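Local coordinates for protein exoribonuclease II, mitochondrial (Candida glabrata, PDB 6F3H) that degrades RNA from the 3' end as the exoribonuclease of the mitochondrial degradosome, probably with the help of bound magnesium, at residues 448-453 with 470-475. The protein carries 1 engineered substitution. Numbering follows the deposited sequence.
Sequences DDVLRV and MLPKSF
Two short helices of the RNB domain meet here at their N-terminal ends, and Val450 of helix 449-456 reaches Pro472 and Phe475 at the start of helix 473-479. The contact is apolar and buried, and no hydrogen bond crosses it. One methyl group does the touching. Val450 CG1 lies against the outer edge of the Pro472 ring, 3.5 Å from Pro472 CG and 3.6 Å from Pro472 CD. The same methyl sits over one face of the Phe475 ring, offset toward the rim, with Val450 CG1 4.1 Å from Phe475 CZ. Rotation about the first side-chain bond places CG1 anti to the backbone N of Val450 (chi1 176°), which carries it out to the proline and the ring. Pro472 is the N-cap residue of its helix, so its ring stands just ahead of the first turn, with Phe475 three residues on.

Asp448 is the N-cap of helix 449-456. Asp448 OD1 accepts from Leu451 N at 2.9 Å, met from above the carboxylate plane. Around the contact, Leu375 and Tyr376 of helix 369-378 touch Val450 and Pro472 respectively, and Phe435 meets the Phe475 ring. The contact lies away from the magnesium site. It is plain hydrophobic packing between the N-terminal ends of two helices, one with a side-chain N-cap bond and the other with proline at its N-cap.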
# COMPACT_ATOMS: atom_id res chain seq x y z
N ASP A 448 -11.08 17.64 15.74
CA ASP A 448 -10.16 18.52 15.03
C ASP A 448 -10.14 18.28 13.53
O ASP A 448 -10.10 17.14 13.07
CB ASP A 448 -8.74 18.34 15.59
CG ASP A 448 -7.74 19.32 14.98
OD1 ASP A 448 -7.54 19.29 13.74
OD2 ASP A 448 -7.13 20.12 15.74
N ASP A 449 -10.10 19.38 12.78
CA ASP A 449 -10.06 19.30 11.32
C ASP A 449 -8.75 18.69 10.86
O ASP A 449 -8.73 17.65 10.20
CB ASP A 449 -10.20 20.69 10.70
CG ASP A 449 -11.59 21.27 10.84
OD1 ASP A 449 -12.54 20.50 11.15
OD2 ASP A 449 -11.72 22.50 10.64
N VAL A 450 -7.64 19.34 11.21
CA VAL A 450 -6.35 18.89 10.72
C VAL A 450 -6.13 17.44 11.11
O VAL A 450 -5.49 16.69 10.37
CB VAL A 450 -5.24 19.80 11.25
CG1 VAL A 450 -3.87 19.28 10.82
CG2 VAL A 450 -5.47 21.21 10.73
N LEU A 451 -6.68 17.02 12.23
CA LEU A 451 -6.43 15.64 12.60
C LEU A 451 -7.26 14.68 11.78
O LEU A 451 -6.75 13.67 11.29
CB LEU A 451 -6.70 15.45 14.09
CG LEU A 451 -6.52 14.01 14.56
CD1 LEU A 451 -5.05 13.63 14.43
CD2 LEU A 451 -6.99 13.87 16.00
N ARG A 452 -8.55 14.99 11.59
CA ARG A 452 -9.39 14.15 10.75
C ARG A 452 -8.80 14.01 9.36
O ARG A 452 -8.75 12.92 8.79
CB ARG A 452 -10.78 14.76 10.63
CG ARG A 452 -11.68 14.72 11.83
CD ARG A 452 -13.04 15.30 11.40
NE ARG A 452 -12.94 16.29 10.31
CZ ARG A 452 -13.20 16.06 9.01
NH1 ARG A 452 -13.06 17.04 8.13
NH2 ARG A 452 -13.57 14.85 8.59
N VAL A 453 -8.37 15.13 8.79
CA VAL A 453 -7.77 15.10 7.46
C VAL A 453 -6.54 14.22 7.47
O VAL A 453 -6.33 13.39 6.57
CB VAL A 453 -7.43 16.52 7.01
CG1 VAL A 453 -6.71 16.48 5.69
CG2 VAL A 453 -8.67 17.34 6.96
N MSE A 470 1.30 13.48 5.12
CA MSE A 470 0.08 13.28 5.86
C MSE A 470 -0.33 14.49 6.72
O MSE A 470 -1.52 14.74 6.89
CB MSE A 470 0.24 12.03 6.71
CG MSE A 470 -0.84 11.82 7.71
SE MSE A 470 -0.13 10.73 9.07
CE MSE A 470 -0.67 9.19 8.43
N LEU A 471 0.64 15.24 7.24
CA LEU A 471 0.43 16.37 8.14
C LEU A 471 0.81 17.70 7.48
O LEU A 471 1.58 17.71 6.51
CB LEU A 471 1.25 16.17 9.41
CG LEU A 471 0.76 15.14 10.44
CD1 LEU A 471 1.90 14.61 11.30
CD2 LEU A 471 -0.26 15.78 11.32
N PRO A 472 0.29 18.84 7.95
CA PRO A 472 0.62 20.12 7.31
C PRO A 472 2.09 20.49 7.47
O PRO A 472 2.78 20.01 8.37
CB PRO A 472 -0.27 21.14 8.03
CG PRO A 472 -1.26 20.36 8.81
CD PRO A 472 -0.73 18.97 9.01
N LYS A 473 2.56 21.40 6.61
CA LYS A 473 3.95 21.83 6.70
C LYS A 473 4.23 22.44 8.05
O LYS A 473 5.27 22.16 8.66
CB LYS A 473 4.30 22.85 5.61
N SER A 474 3.31 23.27 8.54
CA SER A 474 3.54 23.96 9.81
C SER A 474 3.79 22.98 10.94
O SER A 474 4.74 23.12 11.70
CB SER A 474 2.34 24.83 10.14
OG SER A 474 1.26 24.03 10.53
N PHE A 475 2.94 21.96 11.05
CA PHE A 475 3.10 20.97 12.10
C PHE A 475 4.37 20.16 11.92
O PHE A 475 4.92 19.66 12.91
CB PHE A 475 1.90 20.02 12.08
CG PHE A 475 0.61 20.64 12.52
CD1 PHE A 475 0.16 21.82 11.97
CD2 PHE A 475 -0.19 20.00 13.46
CE1 PHE A 475 -1.03 22.38 12.37
CE2 PHE A 475 -1.38 20.56 13.87
CZ PHE A 475 -1.80 21.74 13.32